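Local structure of sensor protein (Geobacter sulfurreducens, 3H7M) at residues P22-I27 against T94-A99; S64-G69 against R85-T90; S80-R85 against M128-A133; E113-R118 against Y161-M166; Y195-R198 against L204-R207. The protein is probably a membrane histidine kinase that moves phosphate from ATP to a protein histidine, represented here by its sensor domain, which resembles periplasmic binding proteins. All blocks are in the same frame, centred on the assembly; numbering follows the deposited sequence.

Interaction 1: residues P22-I27 against T94-A99; sequences PPYEFI and TIVYHA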
# COMPACT_ATOMS: atom_id res chain seq x y z
N PRO A 22 -3.97 0.19 6.44
CA PRO A 22 -4.33 -1.14 6.92
C PRO A 22 -4.96 -1.97 5.82
O PRO A 22 -5.58 -1.45 4.92
CB PRO A 22 -5.32 -0.84 8.04
CG PRO A 22 -6.00 0.38 7.54
CD PRO A 22 -4.82 1.21 7.07
N PRO A 23 -4.81 -3.28 5.90
CA PRO A 23 -4.11 -4.06 6.92
C PRO A 23 -2.63 -4.27 6.64
O PRO A 23 -1.99 -5.06 7.33
CB PRO A 23 -4.87 -5.37 6.87
CG PRO A 23 -5.04 -5.55 5.41
CD PRO A 23 -5.52 -4.18 4.98
N TYR A 24 -2.07 -3.59 5.63
CA TYR A 24 -0.66 -3.76 5.31
C TYR A 24 0.26 -3.15 6.33
O TYR A 24 1.19 -3.80 6.80
CB TYR A 24 -0.35 -3.21 3.92
CG TYR A 24 -1.12 -3.92 2.84
CD1 TYR A 24 -1.05 -5.29 2.69
CD2 TYR A 24 -1.99 -3.23 2.00
CE1 TYR A 24 -1.82 -5.97 1.75
CE2 TYR A 24 -2.77 -3.89 1.06
CZ TYR A 24 -2.68 -5.26 0.94
OH TYR A 24 -3.43 -5.91 -0.02
N GLU A 25 0.01 -1.89 6.65
CA GLU A 25 0.82 -1.20 7.64
C GLU A 25 0.06 -0.03 8.25
O GLU A 25 -0.66 0.69 7.54
CB GLU A 25 2.13 -0.69 7.03
CG GLU A 25 1.98 0.17 5.78
CD GLU A 25 3.31 0.41 5.09
OE1 GLU A 25 4.19 -0.46 5.23
OE2 GLU A 25 3.47 1.44 4.40
N PHE A 26 0.22 0.16 9.55
CA PHE A 26 -0.45 1.24 10.24
C PHE A 26 -0.08 1.31 11.71
O PHE A 26 0.25 0.30 12.34
CB PHE A 26 -1.97 1.08 10.12
CG PHE A 26 -2.50 -0.18 10.75
CD1 PHE A 26 -2.98 -0.17 12.05
CD2 PHE A 26 -2.49 -1.38 10.04
CE1 PHE A 26 -3.46 -1.36 12.66
CE2 PHE A 26 -2.96 -2.59 10.63
CZ PHE A 26 -3.44 -2.57 11.94
N ILE A 27 -0.13 2.52 12.25
CA ILE A 27 0.12 2.74 13.66
C ILE A 27 -1.22 2.42 14.28
O ILE A 27 -2.23 2.98 13.87
CB ILE A 27 0.47 4.22 13.95
CG1 ILE A 27 1.86 4.54 13.39
CG2 ILE A 27 0.40 4.48 15.43
CD1 ILE A 27 2.31 5.96 13.63
N THR A 94 3.34 -9.28 -1.99
CA THR A 94 1.89 -9.40 -2.22
C THR A 94 1.43 -8.67 -3.49
O THR A 94 2.11 -7.79 -4.02
CB THR A 94 1.08 -8.82 -1.04
OG1 THR A 94 -0.31 -9.11 -1.23
CG2 THR A 94 1.26 -7.33 -0.97
N ILE A 95 0.25 -9.04 -3.98
CA ILE A 95 -0.35 -8.39 -5.14
C ILE A 95 -1.58 -7.61 -4.66
O ILE A 95 -2.49 -8.17 -4.04
CB ILE A 95 -0.82 -9.41 -6.18
CG1 ILE A 95 0.37 -10.28 -6.60
CG2 ILE A 95 -1.40 -8.68 -7.38
CD1 ILE A 95 1.51 -9.49 -7.17
N VAL A 96 -1.60 -6.32 -4.95
CA VAL A 96 -2.68 -5.44 -4.55
C VAL A 96 -3.63 -5.07 -5.69
O VAL A 96 -3.26 -4.35 -6.62
CB VAL A 96 -2.12 -4.13 -3.99
CG1 VAL A 96 -3.25 -3.21 -3.55
CG2 VAL A 96 -1.21 -4.43 -2.83
N TYR A 97 -4.86 -5.56 -5.63
CA TYR A 97 -5.86 -5.23 -6.64
C TYR A 97 -6.55 -3.95 -6.24
O TYR A 97 -6.52 -3.57 -5.07
CB TYR A 97 -6.92 -6.31 -6.71
CG TYR A 97 -6.55 -7.52 -7.51
CD1 TYR A 97 -6.59 -7.49 -8.91
CD2 TYR A 97 -6.21 -8.71 -6.88
CE1 TYR A 97 -6.32 -8.64 -9.66
CE2 TYR A 97 -5.94 -9.86 -7.62
CZ TYR A 97 -6.00 -9.82 -9.00
OH TYR A 97 -5.76 -10.96 -9.72
N HIS A 98 -7.16 -3.27 -7.20
CA HIS A 98 -7.90 -2.06 -6.88
C HIS A 98 -9.37 -2.32 -7.11
O HIS A 98 -9.77 -3.38 -7.59
CB HIS A 98 -7.50 -0.89 -7.76
CG HIS A 98 -6.21 -0.25 -7.35
ND1 HIS A 98 -4.99 -0.79 -7.67
CD2 HIS A 98 -5.96 0.88 -6.66
CE1 HIS A 98 -4.03 -0.01 -7.19
NE2 HIS A 98 -4.60 1.01 -6.57
N ALA A 99 -10.18 -1.34 -6.78
CA ALA A 99 -11.59 -1.52 -6.97
C ALA A 99 -12.26 -0.17 -7.01
O ALA A 99 -11.71 0.82 -6.54
CB ALA A 99 -12.16 -2.36 -5.86
O HOH W 1 -3.26 -8.27 -1.05
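A buried, largely apolar contact with one bridging water joins Tyr-24 to Val-96 and Thr-94, bringing the turn that leads into strand 25-27 up against the long strand 87-103 near the centre of the chain. The tyrosine illustrates how an aromatic residue can span a gap too wide for backbone bonding, since even the nearest CA atoms, those of Tyr-24 and Thr-94, lie 9.7 Å apart. Its CG stands anti to the carbonyl carbon (chi1 -62°), and from there the ring reaches toward the strand. Tyr-24 and Val-96 approach from opposite directions. Val-96 CG2 meets the phenol end, 3.9 Å from Tyr-24 OH and 4.1 Å from Tyr-24 CZ. The methyl CG2 of Thr-94 comes in obliquely, 4.3 Å from Tyr-24 CE1.

The polar end of the ring is served by water. Water 1 lies at the ring edge, in its plane, with its oxygen 2.6 Å from Tyr-24 OH, and it donates a hydrogen bond to Thr-94 OG1 over 3.1 Å. That same hydroxyl of Thr-94 is also hydrogen-bonded to the carbonyl of Leu-232, which links strand 87-103 to the C-terminal tail. The Tyr-24 ring also meets that of Tyr-193, on the adjoining strand 181-198, with planes at about 45°, and Tyr-36 and Pro-168 pack nearby. A classic beta bulge lies at Tyr-24 and Glu-25. The chemistry implies a mixed attachment: two methyl groups, Val-96 CG2 and Thr-94 CG2, touch the outer end of the ring, while the buried phenol oxygen is satisfied through a water shared with Thr-94.

Interaction 2: residues S64-G69 against R85-T90; sequences SALKSG and RQIDFT. With NA (sodium ion), chain B.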
# COMPACT_ATOMS: atom_id res chain seq x y z
N SER A 64 10.17 10.30 -0.73
CA SER A 64 11.23 11.27 -0.56
C SER A 64 12.21 10.76 0.48
O SER A 64 13.40 10.59 0.19
CB SER A 64 10.64 12.61 -0.12
OG SER A 64 11.65 13.60 -0.05
N ALA A 65 11.71 10.50 1.68
CA ALA A 65 12.53 10.02 2.79
C ALA A 65 13.40 8.80 2.47
O ALA A 65 14.42 8.57 3.13
CB ALA A 65 11.65 9.74 4.00
N LEU A 66 13.01 8.00 1.49
CA LEU A 66 13.82 6.85 1.11
C LEU A 66 15.06 7.44 0.43
O LEU A 66 16.18 7.23 0.88
CB LEU A 66 13.08 5.93 0.13
CG LEU A 66 13.38 4.42 0.18
CD1 LEU A 66 13.16 3.83 -1.20
CD2 LEU A 66 14.80 4.12 0.62
N LYS A 67 14.85 8.18 -0.65
CA LYS A 67 15.96 8.81 -1.37
C LYS A 67 16.72 9.74 -0.42
O LYS A 67 17.96 9.79 -0.43
CB LYS A 67 15.42 9.59 -2.57
CG LYS A 67 14.96 8.70 -3.72
CD LYS A 67 13.85 9.35 -4.56
CE LYS A 67 14.33 10.56 -5.36
NZ LYS A 67 13.19 11.22 -6.08
N SER A 68 15.98 10.47 0.40
CA SER A 68 16.55 11.40 1.35
C SER A 68 17.41 10.66 2.36
O SER A 68 18.23 11.27 3.05
CB SER A 68 15.44 12.16 2.08
OG SER A 68 15.96 12.99 3.10
N GLY A 69 17.22 9.35 2.46
CA GLY A 69 17.98 8.55 3.40
C GLY A 69 17.47 8.61 4.84
O GLY A 69 18.08 8.03 5.74
N ARG A 85 12.80 3.56 -11.81
CA ARG A 85 13.84 4.49 -12.25
C ARG A 85 14.53 5.28 -11.14
O ARG A 85 15.44 6.06 -11.41
CB ARG A 85 13.28 5.48 -13.27
CG ARG A 85 13.37 5.03 -14.71
CD ARG A 85 13.20 6.20 -15.67
NE ARG A 85 11.80 6.46 -16.01
CZ ARG A 85 11.04 5.62 -16.71
NH1 ARG A 85 11.55 4.47 -17.15
NH2 ARG A 85 9.79 5.93 -16.99
N GLN A 86 14.10 5.09 -9.89
CA GLN A 86 14.70 5.84 -8.80
C GLN A 86 14.96 5.05 -7.53
O GLN A 86 15.63 5.54 -6.61
CB GLN A 86 13.83 7.04 -8.46
CG GLN A 86 13.44 7.88 -9.64
CD GLN A 86 12.97 9.24 -9.22
OE1 GLN A 86 12.03 9.36 -8.43
NE2 GLN A 86 13.62 10.28 -9.74
N ILE A 87 14.40 3.85 -7.45
CA ILE A 87 14.59 2.99 -6.29
C ILE A 87 14.58 1.56 -6.77
O ILE A 87 14.09 1.26 -7.86
CB ILE A 87 13.47 3.18 -5.25
CG1 ILE A 87 12.13 2.73 -5.84
CG2 ILE A 87 13.39 4.64 -4.82
CD1 ILE A 87 10.95 2.84 -4.87
N ASP A 88 15.13 0.65 -5.98
CA ASP A 88 15.15 -0.73 -6.40
C ASP A 88 14.15 -1.52 -5.59
O ASP A 88 14.05 -1.35 -4.38
CB ASP A 88 16.56 -1.30 -6.25
CG ASP A 88 17.63 -0.44 -6.95
OD1 ASP A 88 17.29 0.24 -7.93
OD2 ASP A 88 18.80 -0.46 -6.51
N PHE A 89 13.39 -2.35 -6.29
CA PHE A 89 12.37 -3.17 -5.65
C PHE A 89 12.84 -4.58 -5.53
O PHE A 89 13.54 -5.10 -6.40
CB PHE A 89 11.09 -3.20 -6.48
CG PHE A 89 10.40 -1.88 -6.58
CD1 PHE A 89 11.00 -0.81 -7.24
CD2 PHE A 89 9.13 -1.70 -6.02
CE1 PHE A 89 10.36 0.43 -7.34
CE2 PHE A 89 8.48 -0.46 -6.13
CZ PHE A 89 9.09 0.60 -6.79
N THR A 90 12.43 -5.23 -4.43
CA THR A 90 12.77 -6.62 -4.23
C THR A 90 11.59 -7.30 -4.90
O THR A 90 10.70 -6.63 -5.40
CB THR A 90 12.70 -6.98 -2.75
OG1 THR A 90 11.37 -6.69 -2.27
CG2 THR A 90 13.72 -6.18 -1.96
NA NA B . 15.76 0.04 -10.10
O HOH W 2 17.30 1.15 -12.40
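The side-chain amide of Gln-86 receives Lys-67 from above its plane rather than in it. Lys-67 NZ donates a hydrogen bond to Gln-86 OE1 over 3.2 Å, but the nitrogen stands 52° out of the carbonyl plane and subtends a C=O...N angle of 104°, well away from either lone-pair direction. The lysine chain bends at chi3 (69°) to bring its ammonium there. Of the other flat groups, the Phe-89 ring meets Trp-79 edge-to-face, and the Asp-88 carboxylate is divided between two partners. Its OD1 coordinates the sodium ion at 2.7 Å. Its OD2 is hydrogen-bonded to the backbone of Gly-200. Ala-84 O, Gln-199 OE1 and a water are the other ligands of the metal.

Next to the polar pair is an apolar one. Leu-66 and Ile-87 cross at about a right angle, with Leu-66 CD1 3.7 Å from Ile-87 CG2 and 4.1 Å from Ile-87 CB. A leucine in place of Gln-86 would remove the acceptor, so the ammonium of Lys-67 would probably lose its mate in this contact and be freer to swing.

Gly-69, with positive phi, forms a Schellman motif after the last turn of the helix, and its N donates to Leu-66 O over 2.8 Å; that carbonyl also accepts from Arg-198. Helix 62-67 rests on the start of strand 87-103, with Leu-66 against Leu-74 and Ile-87 against Ile-77 of strand 73-78, while Asp-88 pairs through its backbone with Val-197 of strand 181-198.

Interaction 3: residues S80-R85 against M128-A133; sequences SEKRAR and MHEYLA. With NA (sodium ion), chain B.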
# COMPACT_ATOMS: atom_id res chain seq x y z
N SER A 80 6.34 0.17 -10.36
CA SER A 80 5.98 0.92 -11.58
C SER A 80 7.27 1.36 -12.26
O SER A 80 8.30 1.54 -11.61
CB SER A 80 5.14 2.16 -11.29
OG SER A 80 5.97 3.30 -11.18
N GLU A 81 7.19 1.55 -13.57
CA GLU A 81 8.35 1.98 -14.35
C GLU A 81 8.94 3.28 -13.85
O GLU A 81 10.14 3.35 -13.57
CB GLU A 81 7.97 2.10 -15.82
CG GLU A 81 8.31 0.87 -16.63
CD GLU A 81 9.77 0.48 -16.49
OE1 GLU A 81 10.61 1.39 -16.31
OE2 GLU A 81 10.07 -0.73 -16.56
N LYS A 82 8.11 4.31 -13.73
CA LYS A 82 8.58 5.61 -13.25
C LYS A 82 9.24 5.43 -11.90
O LYS A 82 10.20 6.13 -11.55
CB LYS A 82 7.41 6.59 -13.09
CG LYS A 82 7.37 7.73 -14.11
CD LYS A 82 6.28 8.75 -13.74
CE LYS A 82 6.01 9.75 -14.86
NZ LYS A 82 7.17 10.63 -15.22
N ARG A 83 8.71 4.48 -11.13
CA ARG A 83 9.21 4.21 -9.80
C ARG A 83 10.53 3.44 -9.79
O ARG A 83 11.43 3.80 -9.04
CB ARG A 83 8.15 3.45 -8.99
CG ARG A 83 6.96 4.32 -8.53
CD ARG A 83 5.98 3.51 -7.68
NE ARG A 83 4.89 4.33 -7.13
CZ ARG A 83 3.96 3.87 -6.29
NH1 ARG A 83 3.96 2.60 -5.89
NH2 ARG A 83 3.02 4.69 -5.84
N ALA A 84 10.64 2.40 -10.60
CA ALA A 84 11.87 1.62 -10.66
C ALA A 84 13.07 2.51 -11.04
O ALA A 84 14.20 2.26 -10.63
CB ALA A 84 11.72 0.48 -11.66
N ARG A 85 12.80 3.56 -11.81
CA ARG A 85 13.84 4.49 -12.25
C ARG A 85 14.53 5.28 -11.14
O ARG A 85 15.44 6.06 -11.41
CB ARG A 85 13.28 5.48 -13.27
CG ARG A 85 13.37 5.03 -14.71
CD ARG A 85 13.20 6.20 -15.67
NE ARG A 85 11.80 6.46 -16.01
CZ ARG A 85 11.04 5.62 -16.71
NH1 ARG A 85 11.55 4.47 -17.15
NH2 ARG A 85 9.79 5.93 -16.99
N MET A 128 -2.90 4.60 -8.78
CA MET A 128 -4.11 4.95 -9.52
C MET A 128 -4.23 6.42 -9.83
O MET A 128 -4.90 6.83 -10.77
CB MET A 128 -5.33 4.46 -8.77
CG MET A 128 -5.55 2.97 -8.92
SD MET A 128 -5.97 2.46 -10.62
CE MET A 128 -7.16 3.71 -11.03
N HIS A 129 -3.57 7.24 -9.02
CA HIS A 129 -3.61 8.66 -9.26
C HIS A 129 -2.88 8.81 -10.60
O HIS A 129 -3.49 9.16 -11.63
CB HIS A 129 -2.87 9.40 -8.14
CG HIS A 129 -2.84 10.89 -8.33
ND1 HIS A 129 -2.12 11.73 -7.50
CD2 HIS A 129 -3.42 11.69 -9.26
CE1 HIS A 129 -2.25 12.97 -7.91
NE2 HIS A 129 -3.04 12.98 -8.98
N GLU A 130 -1.59 8.48 -10.59
CA GLU A 130 -0.78 8.54 -11.81
C GLU A 130 -1.52 7.89 -12.98
O GLU A 130 -1.64 8.47 -14.06
CB GLU A 130 0.55 7.82 -11.60
CG GLU A 130 1.47 8.46 -10.58
CD GLU A 130 2.66 7.57 -10.24
OE1 GLU A 130 3.25 6.98 -11.17
OE2 GLU A 130 3.00 7.46 -9.04
N TYR A 131 -2.03 6.68 -12.75
CA TYR A 131 -2.72 5.97 -13.82
C TYR A 131 -3.93 6.65 -14.42
O TYR A 131 -4.18 6.55 -15.62
CB TYR A 131 -3.10 4.57 -13.34
CG TYR A 131 -3.79 3.73 -14.39
CD1 TYR A 131 -5.18 3.80 -14.60
CD2 TYR A 131 -3.06 2.84 -15.20
CE1 TYR A 131 -5.81 3.01 -15.57
CE2 TYR A 131 -3.68 2.05 -16.17
CZ TYR A 131 -5.05 2.14 -16.35
OH TYR A 131 -5.64 1.34 -17.29
N LEU A 132 -4.72 7.35 -13.61
CA LEU A 132 -5.90 8.00 -14.17
C LEU A 132 -5.60 9.39 -14.70
O LEU A 132 -6.37 9.95 -15.47
CB LEU A 132 -7.03 8.07 -13.13
CG LEU A 132 -7.70 6.76 -12.70
CD1 LEU A 132 -8.75 7.08 -11.65
CD2 LEU A 132 -8.34 6.05 -13.90
N ALA A 133 -4.49 9.96 -14.25
CA ALA A 133 -4.08 11.28 -14.73
C ALA A 133 -3.72 11.08 -16.21
O ALA A 133 -4.29 11.71 -17.11
CB ALA A 133 -2.85 11.76 -13.94
NA NA B . 15.76 0.04 -10.10
O HOH W 3 5.11 7.50 -7.61
O HOH W 2 17.30 1.15 -12.40
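Glu-130 and Arg-83 meet through a water. Water 3 donates to Glu-130 OE2 over 2.5 Å and accepts from Arg-83 NE over 3.2 Å, lying at the guanidinium edge and in its plane. The two charged groups stand just beyond a salt bridge, Arg-83 NE being 4.1 Å from Glu-130 OE2, with their planes 62° apart. Lys-82 adds a looser flank, its CD 4.3 Å from Glu-130 OE1, although its ammonium turns away. The opposite charges are likely to attract one another across the water.

Arg-83 is extended from CG to NE and Glu-130 beyond CG, which carries NE and OE2 to within one water of each other. In a fold like that of periplasmic binding proteins, helices 81-84 and 127-133 probably lie on the two lobes, so the pair would bridge the cleft.

Behind this first shell, Arg-83 NH1 is hydrogen-bonded to Ser-78 O, which steadies the guanidinium, and Ile-127 and Phe-89 pack along the side chain. Ser-80 is the N-cap of the short helix, its OG accepting from Arg-83 N over 3.0 Å. At the far end of that helix, Ala-84 O binds the sodium ion at 2.8 Å.

Interaction 4: residues E113-R118 against Y161-M166; sequences EDLRGR and YAVVAM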
# COMPACT_ATOMS: atom_id res chain seq x y z
N GLU A 113 -13.66 3.24 -17.10
CA GLU A 113 -13.95 4.12 -18.22
C GLU A 113 -15.29 4.80 -17.94
O GLU A 113 -15.53 5.94 -18.37
CB GLU A 113 -14.03 3.33 -19.53
CG GLU A 113 -15.10 2.25 -19.57
CD GLU A 113 -14.93 1.21 -18.48
OE1 GLU A 113 -13.77 0.80 -18.22
OE2 GLU A 113 -15.96 0.79 -17.90
N ASP A 114 -16.14 4.10 -17.19
CA ASP A 114 -17.46 4.62 -16.83
C ASP A 114 -17.34 5.76 -15.83
O ASP A 114 -18.34 6.38 -15.46
CB ASP A 114 -18.32 3.50 -16.24
CG ASP A 114 -18.56 2.37 -17.22
OD1 ASP A 114 -19.16 1.35 -16.82
OD2 ASP A 114 -18.15 2.51 -18.39
N LEU A 115 -16.12 6.05 -15.40
CA LEU A 115 -15.86 7.12 -14.45
C LEU A 115 -15.52 8.44 -15.11
O LEU A 115 -15.28 9.44 -14.43
CB LEU A 115 -14.73 6.72 -13.50
CG LEU A 115 -15.10 5.92 -12.24
CD1 LEU A 115 -16.04 4.74 -12.56
CD2 LEU A 115 -13.82 5.42 -11.57
N ARG A 116 -15.46 8.44 -16.44
CA ARG A 116 -15.15 9.67 -17.17
C ARG A 116 -16.32 10.61 -16.96
O ARG A 116 -17.48 10.22 -17.14
CB ARG A 116 -14.97 9.38 -18.67
CG ARG A 116 -13.56 8.94 -19.07
CD ARG A 116 -12.76 10.09 -19.69
NE ARG A 116 -11.35 9.75 -19.92
CZ ARG A 116 -10.94 8.66 -20.57
NH1 ARG A 116 -11.83 7.79 -21.06
NH2 ARG A 116 -9.63 8.43 -20.70
N GLY A 117 -16.03 11.84 -16.56
CA GLY A 117 -17.08 12.81 -16.33
C GLY A 117 -17.65 12.80 -14.92
O GLY A 117 -18.47 13.66 -14.58
N ARG A 118 -17.23 11.85 -14.10
CA ARG A 118 -17.72 11.75 -12.73
C ARG A 118 -16.67 12.17 -11.72
O ARG A 118 -15.48 12.11 -11.99
CB ARG A 118 -18.22 10.35 -12.47
CG ARG A 118 -19.41 10.04 -13.36
CD ARG A 118 -19.93 8.63 -13.20
NE ARG A 118 -21.07 8.39 -14.08
CZ ARG A 118 -22.14 9.18 -14.14
NH1 ARG A 118 -22.22 10.25 -13.36
NH2 ARG A 118 -23.13 8.89 -14.98
N TYR A 161 -17.56 8.60 -6.89
CA TYR A 161 -16.96 7.28 -6.81
C TYR A 161 -15.63 7.46 -6.18
O TYR A 161 -15.15 8.60 -6.03
CB TYR A 161 -16.74 6.67 -8.19
CG TYR A 161 -18.02 6.33 -8.90
CD1 TYR A 161 -18.66 5.12 -8.66
CD2 TYR A 161 -18.61 7.24 -9.78
CE1 TYR A 161 -19.87 4.81 -9.28
CE2 TYR A 161 -19.83 6.95 -10.40
CZ TYR A 161 -20.45 5.74 -10.15
OH TYR A 161 -21.64 5.43 -10.76
N ALA A 162 -15.04 6.35 -5.78
CA ALA A 162 -13.70 6.37 -5.22
C ALA A 162 -13.04 5.11 -5.73
O ALA A 162 -13.70 4.08 -5.91
CB ALA A 162 -13.74 6.37 -3.70
N VAL A 163 -11.74 5.21 -5.99
CA VAL A 163 -10.95 4.07 -6.46
C VAL A 163 -9.79 3.89 -5.48
O VAL A 163 -8.95 4.78 -5.33
CB VAL A 163 -10.40 4.33 -7.89
CG1 VAL A 163 -9.28 3.35 -8.21
CG2 VAL A 163 -11.54 4.20 -8.92
N VAL A 164 -9.76 2.76 -4.79
CA VAL A 164 -8.69 2.52 -3.83
C VAL A 164 -8.43 1.05 -3.80
O VAL A 164 -9.19 0.27 -4.39
CB VAL A 164 -9.04 2.99 -2.40
CG1 VAL A 164 -9.45 4.44 -2.41
CG2 VAL A 164 -10.15 2.14 -1.84
N ALA A 165 -7.35 0.66 -3.13
CA ALA A 165 -7.00 -0.74 -3.06
C ALA A 165 -8.13 -1.47 -2.38
O ALA A 165 -8.62 -1.08 -1.31
CB ALA A 165 -5.70 -0.94 -2.32
N MET A 166 -8.55 -2.54 -3.02
CA MET A 166 -9.62 -3.37 -2.54
C MET A 166 -9.57 -3.76 -1.05
O MET A 166 -10.47 -3.41 -0.26
CB MET A 166 -9.65 -4.63 -3.38
CG MET A 166 -10.61 -5.66 -2.89
SD MET A 166 -12.24 -5.28 -3.46
CE MET A 166 -12.20 -6.22 -5.02
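A type II beta turn from Leu-115 to Arg-118 packs both of its end residues against Tyr-161, the first residue of strand 161-165. This strand is an inner member of the sheet in one lobe of the periplasmic-binding-protein-like fold, and the turn precedes the neighbouring parallel strand 120-123. The turn is closed by Arg-118 N donating to Leu-115 O over 3.1 Å, with Gly-117 at its third position taking a positive phi of 88°.

Leu-115 places CD1 over one face of the Tyr-161 ring, and its CG is 4.4 Å from Tyr-161 CB. It also points CD2 toward Val-163, a residue modelled in two conformers, so that contact is less certain. Replacing Tyr-161 by an alanine would probably leave Leu-115 CD1 and the aliphatic part of Arg-118 without their shared support and open a gap between the turn and the strand.

The backbone of Tyr-161 bonds to Lys-119 and Ala-121, which fixes the strand beside the chain leaving the turn. Arg-118 runs extended from CG to NE and passes the ring obliquely, its guanidinium plane 58° from that of the ring, and the approach is tight where Arg-118 CD lies 3.3 Å from Tyr-161 CE2.

Interaction 5: residues Y195-R198 against L204-R207; sequences YAVR and LLAR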
# COMPACT_ATOMS: atom_id res chain seq x y z
N TYR A 195 9.06 -4.71 -0.74
CA TYR A 195 10.05 -3.77 -0.21
C TYR A 195 10.75 -3.03 -1.33
O TYR A 195 10.70 -3.45 -2.49
CB TYR A 195 11.11 -4.49 0.63
CG TYR A 195 10.56 -5.21 1.83
CD1 TYR A 195 10.00 -6.48 1.71
CD2 TYR A 195 10.58 -4.61 3.09
CE1 TYR A 195 9.47 -7.14 2.80
CE2 TYR A 195 10.05 -5.26 4.19
CZ TYR A 195 9.50 -6.52 4.04
OH TYR A 195 8.94 -7.15 5.13
N ALA A 196 11.39 -1.93 -0.95
CA ALA A 196 12.14 -1.10 -1.87
C ALA A 196 13.18 -0.31 -1.07
O ALA A 196 12.93 0.09 0.08
CB ALA A 196 11.21 -0.18 -2.60
N VAL A 197 14.35 -0.11 -1.67
CA VAL A 197 15.47 0.63 -1.07
C VAL A 197 16.05 1.60 -2.09
O VAL A 197 15.75 1.49 -3.28
CB VAL A 197 16.59 -0.32 -0.62
CG1 VAL A 197 16.24 -0.95 0.71
CG2 VAL A 197 16.80 -1.40 -1.67
N ARG A 198 16.90 2.52 -1.63
CA ARG A 198 17.53 3.51 -2.52
C ARG A 198 18.23 2.88 -3.71
O ARG A 198 18.88 1.84 -3.58
CB ARG A 198 18.55 4.36 -1.76
CG ARG A 198 17.96 5.46 -0.90
CD ARG A 198 19.03 6.31 -0.23
NE ARG A 198 19.80 5.55 0.75
CZ ARG A 198 19.31 5.08 1.89
NH1 ARG A 198 18.04 5.29 2.20
NH2 ARG A 198 20.09 4.40 2.72
N LEU A 204 21.40 -3.97 0.96
CA LEU A 204 20.13 -3.97 1.66
C LEU A 204 19.10 -4.70 0.80
O LEU A 204 18.36 -5.55 1.28
CB LEU A 204 19.69 -2.54 1.91
CG LEU A 204 18.84 -2.29 3.13
CD1 LEU A 204 19.49 -2.90 4.36
CD2 LEU A 204 18.66 -0.78 3.29
N LEU A 205 19.07 -4.37 -0.47
CA LEU A 205 18.14 -5.03 -1.36
C LEU A 205 18.20 -6.55 -1.21
O LEU A 205 17.17 -7.20 -1.04
CB LEU A 205 18.43 -4.68 -2.81
CG LEU A 205 17.44 -5.36 -3.77
CD1 LEU A 205 16.24 -4.45 -3.98
CD2 LEU A 205 18.09 -5.66 -5.10
N ALA A 206 19.40 -7.10 -1.28
CA ALA A 206 19.59 -8.55 -1.21
C ALA A 206 19.32 -9.10 0.18
O ALA A 206 18.93 -10.27 0.35
CB ALA A 206 21.02 -8.91 -1.64
N ARG A 207 19.54 -8.26 1.16
CA ARG A 207 19.32 -8.64 2.54
C ARG A 207 17.82 -8.96 2.67
O ARG A 207 17.43 -10.02 3.18
CB ARG A 207 19.73 -7.47 3.42
CG ARG A 207 20.05 -7.82 4.85
CD ARG A 207 21.53 -8.12 5.08
NE ARG A 207 21.81 -8.09 6.51
CZ ARG A 207 21.91 -6.98 7.24
NH1 ARG A 207 21.77 -5.78 6.67
NH2 ARG A 207 22.13 -7.05 8.55
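Val-197 is turned (chi1 -80°) so that CG1 stands beside its backbone N and CG2 takes the crowded position between N and the carbonyl carbon, and each methyl thereby meets a different leucine of helix 202-218. Leu-204 and Leu-205 both carry CG anti to the backbone nitrogen, at chi1 -151° and -179°, which puts Leu-204 CD2 against Val-197 CG1 and Leu-205 CD1 against Val-197 CG2. The pairing is a compact example of a single branched residue touching two successive helix residues, one with each methyl.

On one branch, Val-197 CG1 is 3.5 Å from Leu-204 CD2, methyl to methyl, and 3.8 Å from Leu-204 CG. On the other, Val-197 CG2 is 3.8 Å from Leu-205 CB and 3.9 Å from Leu-205 CD1. The side chains cross obliquely in both cases, and the backbones come near as well, with the CA atoms of Val-197 and Leu-205 only 6.3 Å apart. Nothing polar takes part in the contact itself.

Around it, Val-197 also packs on Val-73, while Leu-205 extends across to Asp-88 and Thr-90 of strand 87-103, its side chain about 8 Å from the sodium ion. Tyr-195 stacks on Phe-208 one turn further along the helix, and Arg-198 is hydrogen-bonded to the carbonyls of Val-71 and Leu-66. The whole is a strand followed after a short turn by a helix that folds back over its sheet, the alpha/beta layering of the periplasmic-binding-protein fold.

How the interactions relate
From the N terminus, interaction 1 closes the first long loop, joining residues 22-27 to strand 87-103. Interaction 2 closes a shorter loop wholly within it, seating helix 62-67 on the start of the same strand. Interaction 3 crosses both, running from helix 81-84 to helix 127-133, probably in the other lobe; it shares Arg-85 and the sodium ion with interaction 2. Interaction 4 crosses interaction 3 in turn, opens after interactions 1 and 2 have closed, and meets interaction 1 where strands 87-103 and 161-165 pair. Interaction 5 is a late, local closure about 33 Å from interaction 4, centre to centre, yet it touches interaction 2 through strand 181-198.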